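PDB 6XF9: packaging protein UL32 from Human herpesvirus 8 type M, which forms a pentameric ring required for herpesviral packaging and probably directs newly made capsids to nuclear replication compartments, where genomic DNA is cleaved and packaged. Local coordinates for residues Val3-Leu7 / Lys221-Ala227; Phe80-Pro86 / Val379-Leu385; Ser91-Ala96 / Leu127-Phe132. One frame throughout, in Å; residues are numbered along the deposited sequence.

Contact 1: residues Val3-Leu7 / Lys221-Ala227; sequences VPWQL and KPSLLPA
Leu7 settles between Pro222 and Leu224 where two helix starts meet: the N-terminal arm leading into helix 7-12 and the turn leading into helix 225-235. Gln6 is the N-cap residue of the first helix. Before the second, Ser223 OG accepts from Leu225 N at 3.0 Å, a capping bond that steadies the turn carrying Leu224.

The well-packed part is apolar. Leu7 and Leu224 lie alongside, pointing opposite ways, with Leu7 CB 3.7 Å from Leu224 CD2. The other branch of Leu224, CD1, reaches Trp5 CD1 at 4.0 Å, neither squarely over the ring nor at its edge. The indole itself is anchored outside the contact through NE1, which donates to Ala303 O.

The solvent side is formed by exposed Pro222, whose CB meets Leu7 CD2 at 3.8 Å, and by partly exposed Gln6, whose amide turns back on its own arm, NE2 reaching Val3 O at 3.1 Å.

Lys221, buried despite its charge, crosses the Gln6 side chain at about a right angle and bends at chi3 (-79°), which carries its amine to the arm's backbone. There NZ approaches Pro4 O almost in line with the carbonyl bond, at a modelled 2.5 Å short enough for the exact length to be doubtful.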
ATOM      1  N   VAL D   3     -57.270  12.105  -7.183  1.00 56.57           N
ATOM      2  CA  VAL D   3     -56.108  12.300  -8.048  1.00 55.41           C
ATOM      3  C   VAL D   3     -55.056  13.114  -7.305  1.00 55.34           C
ATOM      4  O   VAL D   3     -55.368  14.199  -6.795  1.00 56.31           O
ATOM      5  CB  VAL D   3     -56.514  13.012  -9.349  1.00 55.78           C
ATOM      6  CG1 VAL D   3     -55.303  13.576 -10.042  1.00 55.35           C
ATOM      7  CG2 VAL D   3     -57.214  12.061 -10.272  1.00 56.23           C
ATOM      8  N   PRO D   4     -53.812  12.635  -7.224  1.00 52.51           N
ATOM      9  CA  PRO D   4     -52.754  13.375  -6.525  1.00 52.48           C
ATOM     10  C   PRO D   4     -52.218  14.547  -7.341  1.00 52.94           C
ATOM     11  O   PRO D   4     -52.557  14.736  -8.510  1.00 53.09           O
ATOM     12  CB  PRO D   4     -51.676  12.309  -6.318  1.00 51.43           C
ATOM     13  CG  PRO D   4     -52.433  11.015  -6.284  1.00 51.10           C
ATOM     14  CD  PRO D   4     -53.484  11.202  -7.339  1.00 51.67           C
ATOM     15  N   TRP D   5     -51.332  15.318  -6.699  1.00 47.73           N
ATOM     16  CA  TRP D   5     -50.660  16.460  -7.327  1.00 48.45           C
ATOM     17  C   TRP D   5     -51.636  17.549  -7.735  1.00 49.63           C
ATOM     18  O   TRP D   5     -51.551  18.114  -8.825  1.00 50.22           O
ATOM     19  CB  TRP D   5     -49.830  16.025  -8.538  1.00 47.80           C
ATOM     20  CG  TRP D   5     -48.376  16.124  -8.272  1.00 47.65           C
ATOM     21  CD1 TRP D   5     -47.519  17.060  -8.771  1.00 48.55           C
ATOM     22  CD2 TRP D   5     -47.598  15.264  -7.431  1.00 46.68           C
ATOM     23  NE1 TRP D   5     -46.256  16.843  -8.284  1.00 48.35           N
ATOM     24  CE2 TRP D   5     -46.271  15.746  -7.462  1.00 47.02           C
ATOM     25  CE3 TRP D   5     -47.894  14.130  -6.654  1.00 45.72           C
ATOM     26  CZ2 TRP D   5     -45.230  15.136  -6.745  1.00 46.15           C
ATOM     27  CZ3 TRP D   5     -46.863  13.524  -5.935  1.00 44.95           C
ATOM     28  CH2 TRP D   5     -45.542  14.031  -5.992  1.00 45.08           C
ATOM     29  N   GLN D   6     -52.549  17.882  -6.840  1.00 60.90           N
ATOM     30  CA  GLN D   6     -53.543  18.898  -7.151  1.00 61.94           C
ATOM     31  C   GLN D   6     -53.360  20.093  -6.249  1.00 63.59           C
ATOM     32  O   GLN D   6     -53.476  19.973  -5.025  1.00 64.06           O
ATOM     33  CB  GLN D   6     -54.963  18.360  -7.034  1.00 61.78           C
ATOM     34  CG  GLN D   6     -55.198  17.284  -8.037  1.00 60.69           C
ATOM     35  CD  GLN D   6     -56.622  17.212  -8.494  1.00 61.19           C
ATOM     36  OE1 GLN D   6     -57.014  17.943  -9.422  1.00 61.72           O
ATOM     37  NE2 GLN D   6     -57.407  16.317  -7.884  1.00 61.23           N
ATOM     38  N   LEU D   7     -53.095  21.245  -6.861  1.00 53.91           N
ATOM     39  CA  LEU D   7     -52.956  22.468  -6.084  1.00 55.89           C
ATOM     40  C   LEU D   7     -54.100  22.627  -5.084  1.00 56.72           C
ATOM     41  O   LEU D   7     -53.866  22.907  -3.896  1.00 57.85           O
ATOM     42  CB  LEU D   7     -52.889  23.644  -7.048  1.00 56.71           C
ATOM     43  CG  LEU D   7     -52.676  25.044  -6.510  1.00 58.85           C
ATOM     44  CD1 LEU D   7     -51.672  25.050  -5.377  1.00 59.99           C
ATOM     45  CD2 LEU D   7     -52.193  25.909  -7.683  1.00 59.37           C
ATOM     46  N   LYS D 221     -53.384  19.921 -15.009  1.00 57.57           N
ATOM     47  CA  LYS D 221     -53.688  20.417 -13.679  1.00 57.37           C
ATOM     48  C   LYS D 221     -52.918  21.701 -13.373  1.00 58.25           C
ATOM     49  O   LYS D 221     -51.995  22.088 -14.099  1.00 58.75           O
ATOM     50  CB  LYS D 221     -53.367  19.321 -12.675  1.00 56.42           C
ATOM     51  CG  LYS D 221     -54.039  18.020 -13.032  1.00 55.68           C
ATOM     52  CD  LYS D 221     -54.017  17.051 -11.861  1.00 54.97           C
ATOM     53  CE  LYS D 221     -52.683  16.394 -11.737  1.00 54.14           C
ATOM     54  NZ  LYS D 221     -52.759  15.124 -10.980  1.00 53.18           N
ATOM     55  N   PRO D 222     -53.286  22.401 -12.296  1.00 52.86           N
ATOM     56  CA  PRO D 222     -52.640  23.689 -11.993  1.00 53.78           C
ATOM     57  C   PRO D 222     -51.159  23.567 -11.634  1.00 53.61           C
ATOM     58  O   PRO D 222     -50.727  22.632 -10.951  1.00 52.88           O
ATOM     59  CB  PRO D 222     -53.439  24.209 -10.789  1.00 53.99           C
ATOM     60  CG  PRO D 222     -54.741  23.468 -10.824  1.00 53.63           C
ATOM     61  CD  PRO D 222     -54.442  22.137 -11.417  1.00 52.52           C
ATOM     62  N   SER D 223     -50.388  24.554 -12.078  1.00 57.38           N
ATOM     63  CA  SER D 223     -48.972  24.621 -11.747  1.00 57.16           C
ATOM     64  C   SER D 223     -48.793  24.866 -10.266  1.00 57.52           C
ATOM     65  O   SER D 223     -49.473  25.708  -9.676  1.00 58.47           O
ATOM     66  CB  SER D 223     -48.299  25.739 -12.535  1.00 58.20           C
ATOM     67  OG  SER D 223     -47.172  26.236 -11.837  1.00 58.80           O
ATOM     68  N   LEU D 224     -47.858  24.137  -9.661  1.00 51.86           N
ATOM     69  CA  LEU D 224     -47.552  24.331  -8.249  1.00 52.15           C
ATOM     70  C   LEU D 224     -46.505  25.407  -8.019  1.00 53.23           C
ATOM     71  O   LEU D 224     -46.152  25.667  -6.861  1.00 53.97           O
ATOM     72  CB  LEU D 224     -47.094  23.018  -7.607  1.00 51.12           C
ATOM     73  CG  LEU D 224     -48.050  21.834  -7.789  1.00 50.09           C
ATOM     74  CD1 LEU D 224     -47.593  20.616  -7.024  1.00 49.00           C
ATOM     75  CD2 LEU D 224     -49.440  22.231  -7.347  1.00 50.75           C
ATOM     76  N   LEU D 225     -45.986  26.021  -9.083  1.00 55.42           N
ATOM     77  CA  LEU D 225     -44.979  27.068  -8.913  1.00 56.59           C
ATOM     78  C   LEU D 225     -45.363  28.171  -7.935  1.00 58.09           C
ATOM     79  O   LEU D 225     -44.512  28.535  -7.099  1.00 58.98           O
ATOM     80  CB  LEU D 225     -44.647  27.694 -10.268  1.00 56.78           C
ATOM     81  CG  LEU D 225     -43.486  27.016 -10.949  1.00 56.15           C
ATOM     82  CD1 LEU D 225     -43.143  27.748 -12.233  1.00 56.52           C
ATOM     83  CD2 LEU D 225     -42.347  27.047  -9.966  1.00 56.86           C
ATOM     84  N   PRO D 226     -46.589  28.723  -7.946  1.00 60.59           N
ATOM     85  CA  PRO D 226     -46.895  29.777  -6.966  1.00 61.66           C
ATOM     86  C   PRO D 226     -46.716  29.308  -5.532  1.00 62.05           C
ATOM     87  O   PRO D 226     -46.168  30.055  -4.706  1.00 63.18           O
ATOM     88  CB  PRO D 226     -48.350  30.136  -7.295  1.00 61.60           C
ATOM     89  CG  PRO D 226     -48.501  29.765  -8.733  1.00 60.72           C
ATOM     90  CD  PRO D 226     -47.724  28.512  -8.867  1.00 59.96           C
ATOM     91  N   ALA D 227     -47.169  28.090  -5.212  1.00 59.35           N
ATOM     92  CA  ALA D 227     -47.012  27.576  -3.853  1.00 59.64           C
ATOM     93  C   ALA D 227     -45.544  27.505  -3.471  1.00 60.30           C
ATOM     94  O   ALA D 227     -45.167  27.849  -2.344  1.00 61.48           O
ATOM     95  CB  ALA D 227     -47.655  26.198  -3.739  1.00 58.48           C
TER

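Contact 2: residues Phe80-Pro86 / Val379-Leu385; sequences FFCLYAP and VVSEDVL
Tyr84 O, just past the end of helix 71-83, is gripped by two consecutive residues of the turn between helices 371-379 and 382-386. Ser381 N donates to it at 3.2 Å (N-H...O 157°), approaching somewhat tilted from the carbonyl plane, and Val380 CA adds a C-H...O contact at 3.4 Å. Ser381 is also the N-cap of the following helix: its OG accepts from Val384 N at 3.3 Å. One residue thus both starts a helix and ties it to the end of another.

The capped helix presents Val384 and Leu385 to the aromatic pair Phe80 and Phe81. With CG1 anti to the backbone N (chi1 175°), Val384 sets that methyl over one face of the Phe81 ring, 3.9 Å from the centroid and 16° off the normal, a CH-pi contact; the same methyl touches Phe80 CE2 obliquely at 3.8 Å. Leu385 runs past Phe81 in the opposite direction, CD2 to ring CD2 3.7 Å. At the other end, Pro86 CD rests on Val380 CG2 at 3.7 Å.

Outside the pair, Asn410 ND2 bonds to both Leu83 O and Val379 O, and Tyr84 OH is held by Thr411 N. Backbone carbonyls at the helix ends thus find donors in Ser381 N and the Asn410 amide, while Phe81, Val384 and Leu385 make apolar contacts beside them.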
ATOM      1  N   PHE D  80     -48.088   5.564  -6.834  1.00 47.65           N
ATOM      2  CA  PHE D  80     -47.687   5.570  -8.242  1.00 47.80           C
ATOM      3  C   PHE D  80     -47.124   6.926  -8.644  1.00 47.37           C
ATOM      4  O   PHE D  80     -46.149   7.002  -9.396  1.00 47.54           O
ATOM      5  CB  PHE D  80     -48.877   5.201  -9.125  1.00 48.36           C
ATOM      6  CG  PHE D  80     -48.544   5.055 -10.576  1.00 48.62           C
ATOM      7  CD1 PHE D  80     -48.016   3.877 -11.065  1.00 49.48           C
ATOM      8  CD2 PHE D  80     -48.790   6.077 -11.451  1.00 48.57           C
ATOM      9  CE1 PHE D  80     -47.717   3.736 -12.413  1.00 50.06           C
ATOM     10  CE2 PHE D  80     -48.501   5.946 -12.803  1.00 49.18           C
ATOM     11  CZ  PHE D  80     -47.963   4.776 -13.285  1.00 49.76           C
ATOM     12  N   PHE D  81     -47.734   8.008  -8.163  1.00 44.31           N
ATOM     13  CA  PHE D  81     -47.267   9.342  -8.519  1.00 44.30           C
ATOM     14  C   PHE D  81     -45.879   9.598  -7.964  1.00 43.94           C
ATOM     15  O   PHE D  81     -45.012  10.139  -8.659  1.00 44.17           O
ATOM     16  CB  PHE D  81     -48.251  10.393  -7.997  1.00 44.69           C
ATOM     17  CG  PHE D  81     -49.337  10.746  -8.976  1.00 45.24           C
ATOM     18  CD1 PHE D  81     -50.155   9.765  -9.512  1.00 45.26           C
ATOM     19  CD2 PHE D  81     -49.580  12.072  -9.308  1.00 45.85           C
ATOM     20  CE1 PHE D  81     -51.153  10.084 -10.409  1.00 45.78           C
ATOM     21  CE2 PHE D  81     -50.589  12.394 -10.205  1.00 46.40           C
ATOM     22  CZ  PHE D  81     -51.375  11.391 -10.750  1.00 46.30           C
ATOM     23  N   CYS D  82     -45.649   9.209  -6.714  1.00 51.21           N
ATOM     24  CA  CYS D  82     -44.339   9.411  -6.108  1.00 50.73           C
ATOM     25  C   CYS D  82     -43.263   8.668  -6.886  1.00 50.74           C
ATOM     26  O   CYS D  82     -42.188   9.210  -7.150  1.00 50.92           O
ATOM     27  CB  CYS D  82     -44.379   8.931  -4.663  1.00 50.60           C
ATOM     28  SG  CYS D  82     -45.381   9.961  -3.580  1.00 51.20           S
ATOM     29  N   LEU D  83     -43.554   7.429  -7.277  1.00 38.96           N
ATOM     30  CA  LEU D  83     -42.638   6.619  -8.066  1.00 39.34           C
ATOM     31  C   LEU D  83     -42.204   7.334  -9.339  1.00 39.54           C
ATOM     32  O   LEU D  83     -41.092   7.114  -9.832  1.00 39.81           O
ATOM     33  CB  LEU D  83     -43.325   5.296  -8.392  1.00 40.02           C
ATOM     34  CG  LEU D  83     -42.524   4.208  -9.073  1.00 41.06           C
ATOM     35  CD1 LEU D  83     -41.311   3.937  -8.222  1.00 41.07           C
ATOM     36  CD2 LEU D  83     -43.382   2.954  -9.229  1.00 41.90           C
ATOM     37  N   TYR D  84     -43.067   8.192  -9.884  1.00 39.18           N
ATOM     38  CA  TYR D  84     -42.795   8.925 -11.113  1.00 39.46           C
ATOM     39  C   TYR D  84     -42.597  10.410 -10.848  1.00 39.42           C
ATOM     40  O   TYR D  84     -42.789  11.241 -11.731  1.00 40.09           O
ATOM     41  CB  TYR D  84     -43.910   8.684 -12.129  1.00 39.79           C
ATOM     42  CG  TYR D  84     -43.816   7.313 -12.710  1.00 40.20           C
ATOM     43  CD1 TYR D  84     -44.367   6.239 -12.068  1.00 40.46           C
ATOM     44  CD2 TYR D  84     -43.113   7.079 -13.872  1.00 40.71           C
ATOM     45  CE1 TYR D  84     -44.244   4.956 -12.595  1.00 41.20           C
ATOM     46  CE2 TYR D  84     -42.987   5.814 -14.394  1.00 41.23           C
ATOM     47  CZ  TYR D  84     -43.548   4.768 -13.745  1.00 41.51           C
ATOM     48  OH  TYR D  84     -43.427   3.504 -14.253  1.00 42.65           O
ATOM     49  N   ALA D  85     -42.187  10.752  -9.639  1.00 41.22           N
ATOM     50  CA  ALA D  85     -41.938  12.126  -9.259  1.00 41.69           C
ATOM     51  C   ALA D  85     -40.484  12.303  -8.817  1.00 41.74           C
ATOM     52  O   ALA D  85     -39.886  11.381  -8.251  1.00 41.01           O
ATOM     53  CB  ALA D  85     -42.874  12.559  -8.124  1.00 41.62           C
ATOM     54  N   PRO D  86     -39.886  13.467  -9.072  1.00 41.67           N
ATOM     55  CA  PRO D  86     -38.520  13.710  -8.610  1.00 41.49           C
ATOM     56  C   PRO D  86     -38.468  13.840  -7.106  1.00 41.10           C
ATOM     57  O   PRO D  86     -39.479  13.923  -6.417  1.00 41.19           O
ATOM     58  CB  PRO D  86     -38.134  15.027  -9.279  1.00 43.18           C
ATOM     59  CG  PRO D  86     -39.450  15.697  -9.571  1.00 44.36           C
ATOM     60  CD  PRO D  86     -40.412  14.592  -9.872  1.00 43.13           C
ATOM     61  N   VAL D 379     -36.390  10.161 -13.774  1.00 41.72           N
ATOM     62  CA  VAL D 379     -37.473   9.464 -13.094  1.00 41.08           C
ATOM     63  C   VAL D 379     -38.834  10.097 -13.370  1.00 41.60           C
ATOM     64  O   VAL D 379     -39.849   9.396 -13.365  1.00 41.43           O
ATOM     65  CB  VAL D 379     -37.151   9.454 -11.588  1.00 41.01           C
ATOM     66  CG1 VAL D 379     -38.267   8.865 -10.799  1.00 41.15           C
ATOM     67  CG2 VAL D 379     -35.861   8.687 -11.313  1.00 40.48           C
ATOM     68  N   VAL D 380     -38.871  11.405 -13.644  1.00 39.92           N
ATOM     69  CA  VAL D 380     -40.113  12.171 -13.699  1.00 40.27           C
ATOM     70  C   VAL D 380     -40.919  11.860 -14.956  1.00 40.89           C
ATOM     71  O   VAL D 380     -40.365  11.673 -16.051  1.00 41.59           O
ATOM     72  CB  VAL D 380     -39.767  13.666 -13.629  1.00 40.95           C
ATOM     73  CG1 VAL D 380     -38.967  14.060 -14.863  1.00 41.77           C
ATOM     74  CG2 VAL D 380     -41.009  14.498 -13.474  1.00 41.22           C
ATOM     75  N   SER D 381     -42.247  11.830 -14.807  1.00 46.09           N
ATOM     76  CA  SER D 381     -43.196  11.800 -15.924  1.00 46.61           C
ATOM     77  C   SER D 381     -44.191  12.939 -15.730  1.00 47.02           C
ATOM     78  O   SER D 381     -45.035  12.872 -14.828  1.00 46.57           O
ATOM     79  CB  SER D 381     -43.921  10.470 -16.007  1.00 46.26           C
ATOM     80  OG  SER D 381     -45.031  10.587 -16.878  1.00 46.94           O
ATOM     81  N   GLU D 382     -44.048  14.010 -16.524  1.00 56.25           N
ATOM     82  CA  GLU D 382     -44.963  15.151 -16.436  1.00 56.67           C
ATOM     83  C   GLU D 382     -46.390  14.772 -16.797  1.00 56.88           C
ATOM     84  O   GLU D 382     -47.328  15.473 -16.397  1.00 57.09           O
ATOM     85  CB  GLU D 382     -44.495  16.304 -17.329  1.00 57.90           C
ATOM     86  CG  GLU D 382     -44.394  16.015 -18.821  1.00 58.78           C
ATOM     87  CD  GLU D 382     -43.186  15.196 -19.201  1.00 58.99           C
ATOM     88  OE1 GLU D 382     -42.809  15.229 -20.400  1.00 60.39           O
ATOM     89  OE2 GLU D 382     -42.596  14.531 -18.310  1.00 58.05           O
ATOM     90  N   ASP D 383     -46.568  13.708 -17.584  1.00 52.30           N
ATOM     91  CA  ASP D 383     -47.903  13.241 -17.926  1.00 52.36           C
ATOM     92  C   ASP D 383     -48.614  12.668 -16.705  1.00 51.59           C
ATOM     93  O   ASP D 383     -49.739  13.064 -16.401  1.00 51.93           O
ATOM     94  CB  ASP D 383     -47.809  12.202 -19.033  1.00 52.79           C
ATOM     95  CG  ASP D 383     -47.098  12.735 -20.258  1.00 54.12           C
ATOM     96  OD1 ASP D 383     -47.358  13.897 -20.641  1.00 55.03           O
ATOM     97  OD2 ASP D 383     -46.265  12.006 -20.835  1.00 54.51           O
ATOM     98  N   VAL D 384     -47.986  11.718 -16.002  1.00 44.34           N
ATOM     99  CA  VAL D 384     -48.584  11.175 -14.781  1.00 43.65           C
ATOM    100  C   VAL D 384     -48.913  12.295 -13.818  1.00 43.94           C
ATOM    101  O   VAL D 384     -50.002  12.352 -13.238  1.00 44.36           O
ATOM    102  CB  VAL D 384     -47.653  10.145 -14.115  1.00 43.04           C
ATOM    103  CG1 VAL D 384     -48.238   9.710 -12.806  1.00 42.78           C
ATOM    104  CG2 VAL D 384     -47.454   8.946 -15.008  1.00 43.12           C
ATOM    105  N   LEU D 385     -47.970  13.204 -13.623  1.00 43.28           N
ATOM    106  CA  LEU D 385     -48.120  14.151 -12.535  1.00 43.31           C
ATOM    107  C   LEU D 385     -49.191  15.186 -12.840  1.00 44.07           C
ATOM    108  O   LEU D 385     -49.893  15.639 -11.927  1.00 44.29           O
ATOM    109  CB  LEU D 385     -46.789  14.834 -12.247  1.00 43.28           C
ATOM    110  CG  LEU D 385     -45.688  13.983 -11.622  1.00 42.75           C
ATOM    111  CD1 LEU D 385     -44.608  14.930 -11.072  1.00 42.97           C
ATOM    112  CD2 LEU D 385     -46.224  13.030 -10.539  1.00 42.49           C
TER

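Contact 3: residues Ser91-Ala96 / Leu127-Phe132. With ZN (zinc ion), chain O.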
ATOM      1  N   SER D  91     -42.294  17.679  -4.205  1.00 50.06           N
ATOM      2  CA  SER D  91     -42.827  16.318  -4.178  1.00 47.55           C
ATOM      3  C   SER D  91     -43.136  15.882  -2.758  1.00 47.52           C
ATOM      4  O   SER D  91     -44.051  15.077  -2.553  1.00 46.81           O
ATOM      5  CB  SER D  91     -41.870  15.326  -4.829  1.00 45.78           C
ATOM      6  OG  SER D  91     -41.444  15.791  -6.100  1.00 46.41           O
ATOM      7  N   THR D  92     -42.386  16.383  -1.767  1.00 47.95           N
ATOM      8  CA  THR D  92     -42.706  16.073  -0.375  1.00 48.31           C
ATOM      9  C   THR D  92     -43.958  16.808   0.081  1.00 50.57           C
ATOM     10  O   THR D  92     -44.816  16.225   0.756  1.00 50.41           O
ATOM     11  CB  THR D  92     -41.523  16.434   0.516  1.00 49.35           C
ATOM     12  OG1 THR D  92     -40.373  15.730   0.041  1.00 47.21           O
ATOM     13  CG2 THR D  92     -41.795  16.081   1.986  1.00 50.20           C
ATOM     14  N   MET D  93     -44.082  18.082  -0.301  1.00 54.18           N
ATOM     15  CA  MET D  93     -45.278  18.868  -0.012  1.00 56.12           C
ATOM     16  C   MET D  93     -46.519  18.196  -0.591  1.00 54.32           C
ATOM     17  O   MET D  93     -47.518  18.008   0.111  1.00 54.69           O
ATOM     18  CB  MET D  93     -45.093  20.272  -0.590  1.00 58.76           C
ATOM     19  CG  MET D  93     -46.143  21.324  -0.249  1.00 61.36           C
ATOM     20  SD  MET D  93     -46.386  21.651   1.518  1.00 63.85           S
ATOM     21  CE  MET D  93     -47.142  23.260   1.367  1.00 65.87           C
ATOM     22  N   ALA D  94     -46.466  17.825  -1.881  1.00 52.82           N
ATOM     23  CA  ALA D  94     -47.598  17.190  -2.556  1.00 51.24           C
ATOM     24  C   ALA D  94     -47.967  15.860  -1.916  1.00 49.95           C
ATOM     25  O   ALA D  94     -49.151  15.540  -1.770  1.00 50.05           O
ATOM     26  CB  ALA D  94     -47.288  16.996  -4.032  1.00 49.96           C
ATOM     27  N   ALA D  95     -46.975  15.030  -1.595  1.00 53.79           N
ATOM     28  CA  ALA D  95     -47.284  13.793  -0.888  1.00 52.70           C
ATOM     29  C   ALA D  95     -47.866  14.078   0.495  1.00 54.32           C
ATOM     30  O   ALA D  95     -48.703  13.315   0.982  1.00 54.15           O
ATOM     31  CB  ALA D  95     -46.034  12.923  -0.782  1.00 51.40           C
ATOM     32  N   ALA D  96     -47.432  15.158   1.155  1.00 56.18           N
ATOM     33  CA  ALA D  96     -48.042  15.517   2.431  1.00 58.06           C
ATOM     34  C   ALA D  96     -49.509  15.864   2.245  1.00 58.80           C
ATOM     35  O   ALA D  96     -50.384  15.276   2.891  1.00 58.93           O
ATOM     36  CB  ALA D  96     -47.315  16.703   3.057  1.00 60.51           C
ATOM     37  N   LEU D 127     -41.895  11.556   5.497  1.00 54.72           N
ATOM     38  CA  LEU D 127     -42.464  11.498   4.151  1.00 53.01           C
ATOM     39  C   LEU D 127     -41.395  11.192   3.107  1.00 51.40           C
ATOM     40  O   LEU D 127     -41.621  10.396   2.189  1.00 50.15           O
ATOM     41  CB  LEU D 127     -43.162  12.814   3.826  1.00 54.40           C
ATOM     42  CG  LEU D 127     -44.340  13.151   4.740  1.00 56.33           C
ATOM     43  CD1 LEU D 127     -44.822  14.574   4.483  1.00 58.23           C
ATOM     44  CD2 LEU D 127     -45.484  12.169   4.577  1.00 55.17           C
ATOM     45  N   GLN D 128     -40.249  11.880   3.183  1.00 45.76           N
ATOM     46  CA  GLN D 128     -39.140  11.630   2.261  1.00 44.04           C
ATOM     47  C   GLN D 128     -38.650  10.185   2.330  1.00 42.65           C
ATOM     48  O   GLN D 128     -38.406   9.547   1.301  1.00 41.68           O
ATOM     49  CB  GLN D 128     -37.991  12.564   2.595  1.00 44.94           C
ATOM     50  CG  GLN D 128     -38.220  13.995   2.249  1.00 46.50           C
ATOM     51  CD  GLN D 128     -36.931  14.776   2.323  1.00 46.95           C
ATOM     52  OE1 GLN D 128     -36.132  14.758   1.393  1.00 45.87           O
ATOM     53  NE2 GLN D 128     -36.695  15.424   3.456  1.00 48.99           N
ATOM     54  N   LEU D 129     -38.450   9.668   3.543  1.00 47.60           N
ATOM     55  CA  LEU D 129     -37.950   8.303   3.695  1.00 46.91           C
ATOM     56  C   LEU D 129     -38.952   7.289   3.153  1.00 46.59           C
ATOM     57  O   LEU D 129     -38.566   6.311   2.492  1.00 46.20           O
ATOM     58  CB  LEU D 129     -37.620   8.023   5.164  1.00 48.08           C
ATOM     59  CG  LEU D 129     -36.304   8.583   5.728  1.00 48.60           C
ATOM     60  CD1 LEU D 129     -36.215   8.402   7.232  1.00 50.43           C
ATOM     61  CD2 LEU D 129     -35.132   7.861   5.068  1.00 47.39           C
ATOM     62  N   HIS D 130     -40.245   7.490   3.439  1.00 45.07           N
ATOM     63  CA  HIS D 130     -41.245   6.499   3.043  1.00 44.90           C
ATOM     64  C   HIS D 130     -41.538   6.551   1.549  1.00 44.32           C
ATOM     65  O   HIS D 130     -41.560   5.515   0.873  1.00 44.34           O
ATOM     66  CB  HIS D 130     -42.527   6.683   3.856  1.00 45.95           C
ATOM     67  CG  HIS D 130     -43.624   5.744   3.460  1.00 45.85           C
ATOM     68  ND1 HIS D 130     -43.674   4.439   3.891  1.00 45.97           N
ATOM     69  CD2 HIS D 130     -44.713   5.927   2.674  1.00 45.77           C
ATOM     70  CE1 HIS D 130     -44.742   3.853   3.380  1.00 46.30           C
ATOM     71  NE2 HIS D 130     -45.387   4.733   2.634  1.00 46.03           N
ATOM     72  N   PHE D 131     -41.750   7.743   1.009  1.00 44.12           N
ATOM     73  CA  PHE D 131     -42.220   7.845  -0.360  1.00 43.93           C
ATOM     74  C   PHE D 131     -41.113   7.995  -1.390  1.00 43.71           C
ATOM     75  O   PHE D 131     -41.358   7.718  -2.574  1.00 43.92           O
ATOM     76  CB  PHE D 131     -43.185   9.023  -0.497  1.00 44.60           C
ATOM     77  CG  PHE D 131     -44.523   8.781   0.139  1.00 45.15           C
ATOM     78  CD1 PHE D 131     -45.409   7.897  -0.422  1.00 44.96           C
ATOM     79  CD2 PHE D 131     -44.883   9.434   1.304  1.00 46.10           C
ATOM     80  CE1 PHE D 131     -46.629   7.661   0.162  1.00 45.65           C
ATOM     81  CE2 PHE D 131     -46.099   9.198   1.888  1.00 46.75           C
ATOM     82  CZ  PHE D 131     -46.977   8.306   1.312  1.00 46.33           C
ATOM     83  N   PHE D 132     -39.911   8.434  -0.999  1.00 47.24           N
ATOM     84  CA  PHE D 132     -38.903   8.759  -2.013  1.00 47.09           C
ATOM     85  C   PHE D 132     -37.546   8.097  -1.814  1.00 46.81           C
ATOM     86  O   PHE D 132     -37.017   7.492  -2.749  1.00 47.31           O
ATOM     87  CB  PHE D 132     -38.738  10.271  -2.085  1.00 47.15           C
ATOM     88  CG  PHE D 132     -39.965  10.966  -2.553  1.00 47.71           C
ATOM     89  CD1 PHE D 132     -40.214  11.102  -3.910  1.00 47.94           C
ATOM     90  CD2 PHE D 132     -40.895  11.450  -1.653  1.00 48.41           C
ATOM     91  CE1 PHE D 132     -41.356  11.742  -4.371  1.00 48.31           C
ATOM     92  CE2 PHE D 132     -42.037  12.092  -2.099  1.00 49.11           C
ATOM     93  CZ  PHE D 132     -42.268  12.233  -3.467  1.00 48.89           C
TER
HETATM   94 ZN    ZN O 501     -42.534   3.350   5.206  1.00 50.90          ZN
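Phe132 makes the closest approach between the two segments, its CZ lying 3.4 Å from Ser91 CB. The ring reaches the start of segment 91-96 with its far end, meeting Ser91 obliquely, while Ala95 CB lies near the ring plane at the edge, 4.3 Å from CE2. The same methyl also touches Phe131 CD2 at 4.2 Å, so one methyl touches two consecutive aromatic rings.

Aliphatic contacts take over further along. Leu127 CD1 reaches Ala96 CB at 3.6 Å, and Leu127 CB meets the methyl CG2 of Thr92. That methyl stands anti to the backbone N, while OG1 sits beside the N (chi1 -56°) and lies 3.5 Å from Gln128 CG.

These surfaces belong to helices 89-106 and 124-133; the axes of the two segments cross at 87°, 10.1 Å apart at closest approach. Ala95 and Ala96 present only methyls, and the bulk comes from Leu127, Phe131 and Phe132 of the second helix, where a wider pi-type turn spans Leu129 to Phe132.

The hydroxyls find their partners outside the two segments. Ser91 OG bonds to Pro86 O, and Thr92 OG1 is engaged by the carbonyls of Met280 and Cys88.

Metal binding occupies another side of helix 124-133. His130 ND1 binds the zinc ion at 2.1 Å, and Cys52, Cys55 and Cys136 complete a site of three cysteines and one histidine that includes a CxxC pair. On the same imidazole, NE2 is hydrogen-bonded to Tyr75 OH, and CD2 lies over the centre of one face of the Phe131 ring, 3.4 Å above its plane.

In the fold
Contact 3 is wholly buried and contact 2 almost so, whereas contact 1 is partly open to solvent and lies farthest from the chain centre. Their chemistry follows: contact 3 joins two helix bodies by van der Waals packing, mostly apolar and aromatic, contact 2 combines such packing with backbone bonding at helix ends, and contact 1 adds a buried lysine amine on a carbonyl. All three meet. Phe81 of contact 2 touches Lys221 and Pro4, Trp5 of contact 1 lies against Ser91 and Ala94, and contacts 2 and 3 share the short connection between helices 71-83 and 89-106. Contact 3 brings together parts near in sequence; contacts 1 and 2 bridge more than 200 residues each.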